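Local coordinates for protein manganese-dependent ADP-ribose/CDP-alcohol diphosphatase (PDB 2NXF) that probably hydrolyses ADP-ribose and CDP-alcohols such as CDP-choline at a dinuclear metal centre, at residues A12-A17 with G59-G64; R31-S36 with G285-P290. All coordinates share one frame; numbering follows the deposited sequence.

Contact 1: A12-A17 with G59-G64. With ZN (zinc ion), chain B; ZN (zinc ion), chain C; PO4 (phosphate ion), chain F.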
ATOM      1  N   ALA A  12       0.594  -6.682  -4.221  1.00 23.67           N
ATOM      2  CA  ALA A  12       0.233  -6.305  -2.844  1.00 23.93           C
ATOM      3  C   ALA A  12       0.235  -7.514  -1.922  1.00 23.83           C
ATOM      4  O   ALA A  12      -0.165  -8.610  -2.325  1.00 23.94           O
ATOM      5  CB  ALA A  12      -1.155  -5.663  -2.823  1.00 24.50           C
ATOM      6  N   ASP A  13       0.676  -7.282  -0.689  1.00 24.02           N
ATOM      7  CA  ASP A  13       0.388  -8.203   0.444  1.00 23.78           C
ATOM      8  C   ASP A  13       0.926  -9.606   0.170  1.00 23.90           C
ATOM      9  O   ASP A  13       0.197 -10.608   0.307  1.00 23.81           O
ATOM     10  CB  ASP A  13      -1.118  -8.218   0.793  1.00 24.92           C
ATOM     11  CG  ASP A  13      -1.595  -6.863   1.334  1.00 27.57           C
ATOM     12  OD1 ASP A  13      -1.617  -6.695   2.547  1.00 27.28           O
ATOM     13  OD2 ASP A  13      -1.858  -5.948   0.534  1.00 27.14           O
ATOM     14  N   VAL A  14       2.199  -9.669  -0.223  1.00 23.70           N
ATOM     15  CA  VAL A  14       2.892 -10.965  -0.388  1.00 24.03           C
ATOM     16  C   VAL A  14       2.842 -11.724   0.959  1.00 24.37           C
ATOM     17  O   VAL A  14       2.430 -12.888   1.027  1.00 23.94           O
ATOM     18  CB  VAL A  14       4.347 -10.764  -0.879  1.00 23.81           C
ATOM     19  CG1 VAL A  14       5.104 -12.112  -0.932  1.00 24.91           C
ATOM     20  CG2 VAL A  14       4.379 -10.075  -2.258  1.00 25.17           C
ATOM     21  N   GLN A  15       3.243 -11.037   2.032  1.00 24.85           N
ATOM     22  CA  GLN A  15       3.132 -11.562   3.404  1.00 24.63           C
ATOM     23  C   GLN A  15       3.779 -12.933   3.573  1.00 24.88           C
ATOM     24  O   GLN A  15       3.229 -13.819   4.221  1.00 25.11           O
ATOM     25  CB  GLN A  15       1.670 -11.553   3.907  1.00 26.23           C
ATOM     26  CG  GLN A  15       1.431 -10.340   4.781  1.00 27.73           C
ATOM     27  CD  GLN A  15      -0.022 -10.019   5.015  1.00 25.31           C
ATOM     28  OE1 GLN A  15      -0.612  -9.193   4.300  1.00 27.50           O
ATOM     29  NE2 GLN A  15      -0.606 -10.653   6.017  1.00 28.38           N
ATOM     30  N   TYR A  16       4.954 -13.078   2.968  1.00 24.04           N
ATOM     31  CA  TYR A  16       5.705 -14.340   3.022  1.00 22.98           C
ATOM     32  C   TYR A  16       6.067 -14.716   4.458  1.00 23.63           C
ATOM     33  O   TYR A  16       6.374 -13.847   5.269  1.00 23.45           O
ATOM     34  CB  TYR A  16       6.997 -14.233   2.184  1.00 24.11           C
ATOM     35  CG  TYR A  16       7.878 -15.429   2.387  1.00 22.93           C
ATOM     36  CD1 TYR A  16       7.527 -16.668   1.840  1.00 23.52           C
ATOM     37  CD2 TYR A  16       9.027 -15.354   3.175  1.00 23.58           C
ATOM     38  CE1 TYR A  16       8.327 -17.790   2.037  1.00 24.06           C
ATOM     39  CE2 TYR A  16       9.819 -16.471   3.390  1.00 23.92           C
ATOM     40  CZ  TYR A  16       9.461 -17.688   2.819  1.00 24.05           C
ATOM     41  OH  TYR A  16      10.223 -18.818   3.025  1.00 25.38           O
ATOM     42  N   ALA A  17       6.005 -16.007   4.755  1.00 23.26           N
ATOM     43  CA  ALA A  17       6.603 -16.583   5.971  1.00 23.12           C
ATOM     44  C   ALA A  17       6.846 -18.053   5.724  1.00 22.61           C
ATOM     45  O   ALA A  17       6.081 -18.704   5.005  1.00 22.64           O
ATOM     46  CB  ALA A  17       5.683 -16.374   7.187  1.00 22.97           C
ATOM     47  N   GLY A  59       3.067  -3.216   0.134  1.00 24.58           N
ATOM     48  CA  GLY A  59       3.307  -3.410   1.571  1.00 24.85           C
ATOM     49  C   GLY A  59       2.855  -4.776   2.046  1.00 23.98           C
ATOM     50  O   GLY A  59       2.292  -5.568   1.267  1.00 24.59           O
ATOM     51  N   ASP A  60       3.054  -5.006   3.350  1.00 23.64           N
ATOM     52  CA  ASP A  60       2.887  -6.326   3.956  1.00 24.05           C
ATOM     53  C   ASP A  60       3.662  -7.353   3.150  1.00 24.24           C
ATOM     54  O   ASP A  60       3.116  -8.405   2.817  1.00 25.35           O
ATOM     55  CB  ASP A  60       1.404  -6.730   4.018  1.00 23.59           C
ATOM     56  CG  ASP A  60       0.616  -5.966   5.082  1.00 24.78           C
ATOM     57  OD1 ASP A  60       1.191  -5.132   5.811  1.00 24.42           O
ATOM     58  OD2 ASP A  60      -0.598  -6.169   5.156  1.00 22.95           O
ATOM     59  N   ILE A  61       4.933  -7.061   2.842  1.00 24.26           N
ATOM     60  CA  ILE A  61       5.730  -7.993   2.012  1.00 24.98           C
ATOM     61  C   ILE A  61       6.146  -9.254   2.795  1.00 25.25           C
ATOM     62  O   ILE A  61       6.330 -10.318   2.203  1.00 24.84           O
ATOM     63  CB  ILE A  61       6.932  -7.283   1.362  1.00 25.79           C
ATOM     64  CG1 ILE A  61       7.384  -8.054   0.113  1.00 27.00           C
ATOM     65  CG2 ILE A  61       8.035  -7.011   2.409  1.00 25.95           C
ATOM     66  CD1 ILE A  61       8.552  -7.410  -0.627  1.00 28.02           C
ATOM     67  N   ILE A  62       6.282  -9.141   4.125  1.00 25.46           N
ATOM     68  CA  ILE A  62       6.484 -10.341   4.947  1.00 25.06           C
ATOM     69  C   ILE A  62       5.498 -10.317   6.095  1.00 25.26           C
ATOM     70  O   ILE A  62       5.122  -9.244   6.549  1.00 25.59           O
ATOM     71  CB  ILE A  62       7.934 -10.476   5.504  1.00 25.37           C
ATOM     72  CG1 ILE A  62       8.330  -9.263   6.350  1.00 26.21           C
ATOM     73  CG2 ILE A  62       8.956 -10.724   4.365  1.00 24.24           C
ATOM     74  CD1 ILE A  62       9.530  -9.566   7.277  1.00 26.39           C
ATOM     75  N   ASP A  63       5.087 -11.488   6.571  1.00 24.79           N
ATOM     76  CA  ASP A  63       4.039 -11.527   7.607  1.00 24.51           C
ATOM     77  C   ASP A  63       4.596 -11.213   8.991  1.00 24.79           C
ATOM     78  O   ASP A  63       5.749 -11.534   9.289  1.00 23.72           O
ATOM     79  CB  ASP A  63       3.374 -12.902   7.636  1.00 24.17           C
ATOM     80  CG  ASP A  63       2.038 -12.871   8.338  1.00 25.06           C
ATOM     81  OD1 ASP A  63       1.045 -12.441   7.713  1.00 26.53           O
ATOM     82  OD2 ASP A  63       1.994 -13.239   9.515  1.00 26.77           O
ATOM     83  N   GLY A  64       3.767 -10.616   9.846  1.00 24.53           N
ATOM     84  CA  GLY A  64       4.131 -10.406  11.242  1.00 23.81           C
ATOM     85  C   GLY A  64       4.427 -11.702  11.995  1.00 24.13           C
ATOM     86  O   GLY A  64       5.110 -11.684  13.024  1.00 24.82           O
TER
HETATM   87 ZN    ZN B 401      -1.949  -7.717   4.312  0.80 16.87          ZN
HETATM   88 ZN    ZN C 402      -2.127  -4.746   5.778  0.80 14.81          ZN
HETATM   89  P   PO4 F 501      -3.490  -7.868   7.257  0.80 20.25           P
HETATM   90  O1  PO4 F 501      -4.950  -7.907   6.864  0.80 23.38           O
HETATM   91  O2  PO4 F 501      -3.290  -8.677   8.523  0.80 19.59           O
HETATM   92  O3  PO4 F 501      -2.605  -8.549   6.230  0.80 17.00           O
HETATM   93  O4  PO4 F 501      -3.015  -6.456   7.419  0.80 18.50           O
HETATM   94  O   HOH W   1       3.799  -7.111  -0.550  1.00 15.26           O
HETATM   95  O   HOH W   2      -3.387  -6.222   4.852  1.00 20.14           O
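Asp13 and Asp60 meet on a zinc ion in the dinuclear site of the calcineurin-like metallophosphoesterase fold, to which the loops after strands 6-11 and 54-57 contribute three ligands. Asp13 OD1 binds this first zinc at 2.1 Å, while Asp60 OD2 bridges both metals. The two side chains run side by side with their carboxylate planes 87° apart, and Asp13 OD1 lies 2.8 Å from Asp60 OD2 because both serve the same cation. Gln15 OE1 joins them, 2.0 Å from the zinc, with His267 as the remaining protein ligand; Asn96, His228 and His265 complete the second zinc site. A water and a phosphate, probably from the crystallisation liquor, also span the pair.

One shell out, Asp13 OD2 is held by His265 and Asp60 OD1 by His97. Gln15 NE2 sends an almost straight hydrogen bond (174°) to Asp63 OD1, 3.0 Å away and in the amide plane, which fixes the amide with OE1 facing the metal. Asp63 OD2 caps the backbone N of His65, opening helix 65-68. With an alanine at Asp63, NE2 has no carboxylate to bond, and the Gln15 amide, still zinc-bound at OE1, is likely to be less firmly fixed. Behind these groups Asp13 N bonds Gly59 O, and a lone beta bridge pairs Tyr16 with Ile62: Tyr16 N bonds Ile61 O, and Asp63 N returns to Tyr16 O at 3.0 Å.

Contact 2: R31-S36 with G285-P290. With PO4 (phosphate ion), chain F.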
ATOM      1  N   ARG A  31      -4.557 -18.342   4.335  1.00 25.20           N
ATOM      2  CA  ARG A  31      -3.315 -17.597   4.094  1.00 25.49           C
ATOM      3  C   ARG A  31      -2.179 -18.544   3.692  1.00 24.79           C
ATOM      4  O   ARG A  31      -1.813 -19.454   4.437  1.00 24.45           O
ATOM      5  CB  ARG A  31      -2.968 -16.711   5.302  1.00 26.60           C
ATOM      6  CG  ARG A  31      -3.907 -15.526   5.319  1.00 29.88           C
ATOM      7  CD  ARG A  31      -3.644 -14.488   6.358  1.00 34.88           C
ATOM      8  NE  ARG A  31      -4.695 -13.468   6.271  1.00 37.66           N
ATOM      9  CZ  ARG A  31      -4.626 -12.262   6.822  1.00 38.91           C
ATOM     10  NH1 ARG A  31      -3.537 -11.881   7.505  1.00 39.50           N
ATOM     11  NH2 ARG A  31      -5.646 -11.428   6.681  1.00 39.53           N
ATOM     12  N   TYR A  32      -1.662 -18.337   2.483  1.00 24.05           N
ATOM     13  CA  TYR A  32      -0.758 -19.276   1.838  1.00 23.63           C
ATOM     14  C   TYR A  32       0.667 -18.739   1.983  1.00 23.34           C
ATOM     15  O   TYR A  32       1.236 -18.215   1.033  1.00 23.42           O
ATOM     16  CB  TYR A  32      -1.153 -19.400   0.366  1.00 23.75           C
ATOM     17  CG  TYR A  32      -2.545 -19.963   0.180  1.00 22.67           C
ATOM     18  CD1 TYR A  32      -2.750 -21.332   0.166  1.00 22.15           C
ATOM     19  CD2 TYR A  32      -3.653 -19.118   0.020  1.00 23.04           C
ATOM     20  CE1 TYR A  32      -4.028 -21.864  -0.004  1.00 23.53           C
ATOM     21  CE2 TYR A  32      -4.942 -19.636  -0.153  1.00 22.71           C
ATOM     22  CZ  TYR A  32      -5.114 -21.002  -0.165  1.00 22.48           C
ATOM     23  OH  TYR A  32      -6.368 -21.549  -0.331  1.00 23.42           O
ATOM     24  N   TYR A  33       1.223 -18.859   3.192  1.00 23.02           N
ATOM     25  CA  TYR A  33       2.452 -18.139   3.553  1.00 22.72           C
ATOM     26  C   TYR A  33       3.650 -18.523   2.677  1.00 23.15           C
ATOM     27  O   TYR A  33       4.370 -17.647   2.170  1.00 24.11           O
ATOM     28  CB  TYR A  33       2.781 -18.350   5.051  1.00 23.03           C
ATOM     29  CG  TYR A  33       1.732 -17.746   5.972  1.00 21.82           C
ATOM     30  CD1 TYR A  33       1.652 -16.332   6.145  1.00 25.34           C
ATOM     31  CD2 TYR A  33       0.829 -18.550   6.665  1.00 24.73           C
ATOM     32  CE1 TYR A  33       0.694 -15.762   6.972  1.00 25.51           C
ATOM     33  CE2 TYR A  33      -0.129 -17.966   7.517  1.00 25.17           C
ATOM     34  CZ  TYR A  33      -0.187 -16.584   7.645  1.00 25.48           C
ATOM     35  OH  TYR A  33      -1.135 -16.005   8.459  1.00 26.88           O
ATOM     36  N   ARG A  34       3.877 -19.820   2.509  1.00 23.06           N
ATOM     37  CA  ARG A  34       5.019 -20.256   1.689  1.00 23.34           C
ATOM     38  C   ARG A  34       4.777 -20.026   0.200  1.00 23.65           C
ATOM     39  O   ARG A  34       5.699 -19.633  -0.526  1.00 24.97           O
ATOM     40  CB  ARG A  34       5.375 -21.712   1.959  1.00 23.55           C
ATOM     41  CG  ARG A  34       5.986 -21.920   3.337  1.00 23.22           C
ATOM     42  CD  ARG A  34       6.451 -23.363   3.479  1.00 25.32           C
ATOM     43  NE  ARG A  34       7.023 -23.584   4.802  1.00 26.57           N
ATOM     44  CZ  ARG A  34       6.520 -24.396   5.728  1.00 28.81           C
ATOM     45  NH1 ARG A  34       5.417 -25.104   5.490  1.00 28.38           N
ATOM     46  NH2 ARG A  34       7.135 -24.505   6.905  1.00 28.54           N
ATOM     47  N   GLY A  35       3.542 -20.272  -0.249  1.00 23.30           N
ATOM     48  CA  GLY A  35       3.174 -20.127  -1.665  1.00 22.73           C
ATOM     49  C   GLY A  35       3.333 -18.710  -2.189  1.00 22.65           C
ATOM     50  O   GLY A  35       3.519 -18.502  -3.394  1.00 23.18           O
ATOM     51  N   SER A  36       3.283 -17.735  -1.284  1.00 22.56           N
ATOM     52  CA  SER A  36       3.423 -16.335  -1.679  0.50 22.38           C
ATOM     53  C   SER A  36       4.735 -16.084  -2.410  1.00 23.25           C
ATOM     54  O   SER A  36       4.772 -15.290  -3.344  1.00 24.39           O
ATOM     55  CB  SER A  36       3.308 -15.404  -0.478  0.50 22.07           C
ATOM     56  OG  SER A  36       4.378 -15.608   0.410  0.50 17.96           O
ATOM     57  N   GLY A 285      -4.867  -9.415  -2.602  1.00 25.63           N
ATOM     58  CA  GLY A 285      -3.623  -9.732  -1.888  1.00 25.99           C
ATOM     59  C   GLY A 285      -3.082 -11.102  -2.245  1.00 25.74           C
ATOM     60  O   GLY A 285      -3.823 -12.100  -2.298  1.00 25.63           O
ATOM     61  N   VAL A 286      -1.777 -11.152  -2.471  1.00 24.23           N
ATOM     62  CA  VAL A 286      -1.099 -12.406  -2.799  1.00 23.69           C
ATOM     63  C   VAL A 286      -1.271 -13.445  -1.698  1.00 23.78           C
ATOM     64  O   VAL A 286      -1.484 -14.646  -1.972  1.00 23.19           O
ATOM     65  CB  VAL A 286       0.418 -12.142  -3.033  1.00 23.43           C
ATOM     66  CG1 VAL A 286       1.225 -13.448  -3.007  1.00 23.58           C
ATOM     67  CG2 VAL A 286       0.632 -11.394  -4.357  1.00 24.51           C
ATOM     68  N   ILE A 287      -1.201 -12.992  -0.449  1.00 23.18           N
ATOM     69  CA  ILE A 287      -1.263 -13.946   0.675  1.00 24.05           C
ATOM     70  C   ILE A 287      -2.533 -14.795   0.703  1.00 24.38           C
ATOM     71  O   ILE A 287      -2.493 -15.939   1.128  1.00 25.09           O
ATOM     72  CB  ILE A 287      -1.014 -13.254   2.026  1.00 24.37           C
ATOM     73  CG1 ILE A 287      -0.894 -14.267   3.178  1.00 23.38           C
ATOM     74  CG2 ILE A 287      -2.090 -12.196   2.328  1.00 25.66           C
ATOM     75  CD1 ILE A 287       0.293 -15.233   3.034  1.00 25.35           C
ATOM     76  N   GLU A 288      -3.666 -14.243   0.247  1.00 24.85           N
ATOM     77  CA  GLU A 288      -4.908 -15.035   0.286  1.00 25.45           C
ATOM     78  C   GLU A 288      -5.220 -15.698  -1.055  1.00 26.20           C
ATOM     79  O   GLU A 288      -6.324 -16.196  -1.258  1.00 25.73           O
ATOM     80  CB  GLU A 288      -6.073 -14.193   0.799  1.00 26.19           C
ATOM     81  CG  GLU A 288      -5.910 -13.949   2.310  1.00 27.14           C
ATOM     82  CD  GLU A 288      -6.963 -13.060   2.925  1.00 30.57           C
ATOM     83  OE1 GLU A 288      -7.968 -12.758   2.259  1.00 28.68           O
ATOM     84  OE2 GLU A 288      -6.766 -12.678   4.104  1.00 29.16           O
ATOM     85  N   THR A 289      -4.222 -15.696  -1.937  1.00 24.69           N
ATOM     86  CA  THR A 289      -4.326 -16.318  -3.273  1.00 26.95           C
ATOM     87  C   THR A 289      -3.742 -17.760  -3.268  1.00 25.56           C
ATOM     88  O   THR A 289      -2.554 -17.921  -2.970  1.00 25.67           O
ATOM     89  CB  THR A 289      -3.615 -15.489  -4.308  1.00 25.73           C
ATOM     90  OG1 THR A 289      -4.076 -14.132  -4.221  1.00 25.96           O
ATOM     91  CG2 THR A 289      -3.874 -16.052  -5.717  1.00 25.83           C
ATOM     92  N   PRO A 290      -4.551 -18.788  -3.599  1.00 26.56           N
ATOM     93  CA  PRO A 290      -3.996 -20.151  -3.614  1.00 26.11           C
ATOM     94  C   PRO A 290      -3.081 -20.387  -4.810  1.00 26.12           C
ATOM     95  O   PRO A 290      -3.101 -19.606  -5.762  1.00 26.29           O
ATOM     96  CB  PRO A 290      -5.246 -21.045  -3.696  1.00 27.05           C
ATOM     97  CG  PRO A 290      -6.255 -20.203  -4.376  1.00 27.21           C
ATOM     98  CD  PRO A 290      -5.999 -18.787  -3.911  1.00 26.13           C
TER
HETATM   99  P   PO4 F 501      -3.490  -7.868   7.257  0.80 20.25           P
HETATM  100  O1  PO4 F 501      -4.950  -7.907   6.864  0.80 23.38           O
HETATM  101  O2  PO4 F 501      -3.290  -8.677   8.523  0.80 19.59           O
HETATM  102  O3  PO4 F 501      -2.605  -8.549   6.230  0.80 17.00           O
HETATM  103  O4  PO4 F 501      -3.015  -6.456   7.419  0.80 18.50           O
HETATM  104  O   HOH W   3       0.356 -16.887  -1.557  1.00 17.94           O
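Arg31 lies across Ile287 and ends against the carboxylate of Glu288. Its CB rests 3.8 Å from Ile287 CG1, and its CG packs against that same CG1 and against Glu288 CG. From CG to NE the chain is extended, which carries the guanidinium past this apolar floor to the polar end of Glu288. There NE and NH2 both reach Glu288 OE2 at 3.1 Å, a salt bridge in which the NH2 bond is weak. NE meets the anti lone pair of OE2, which itself lies 24° out of the guanidinium plane, and the two flat groups are turned 39° against each other. NH1, at the far edge, lies in plane with phosphate O2 but makes only a weak bond to it, at 3.4 Å.

Next along the chain, Tyr32 N gives a nearly straight hydrogen bond to Ile287 O at 2.9 Å. The Tyr32 ring takes Pro290 over one face: Pro290 CA sits 3.6 Å from the ring centroid in a CH-pi contact, and Pro290 CB lies 3.5 Å from Tyr32 CZ. Ile287 has CG1 anti to its backbone N (chi1 -173°), and from there its CD1 reaches Tyr33 CD1, 3.6 Å away. Ser36 CB packs on Val286 CG1.

Glu288 OE2 also accepts a hydrogen bond from ND1 of His267, whose NE2 binds zinc. This carboxylate backing a metal-binding histidine, with an arginine beside the phosphate, is part of the second shell of the dinuclear metallophosphoesterase site.

In the fold
Contact 1 is buried and holds metal ligands itself; contact 2 is only partly buried, lies farther from the centre of the chain and reaches the zinc through His267. Their segments alternate along the sequence, yet their centres are about 9 Å apart. The loop 12-17 and the segment 285-290 are probably joined by backbone hydrogen bonds, from Ile287 N to Asp13 O and from Val286 N to Ala12 O. The chemistry shifts with position: carboxylate and amide oxygens on zinc in contact 1, a salt bridge with aromatic and aliphatic packing in contact 2. Both touch the phosphate, contact 1 by way of the zincs and a weak Gln15 bond, contact 2 by a weak Arg31 bond.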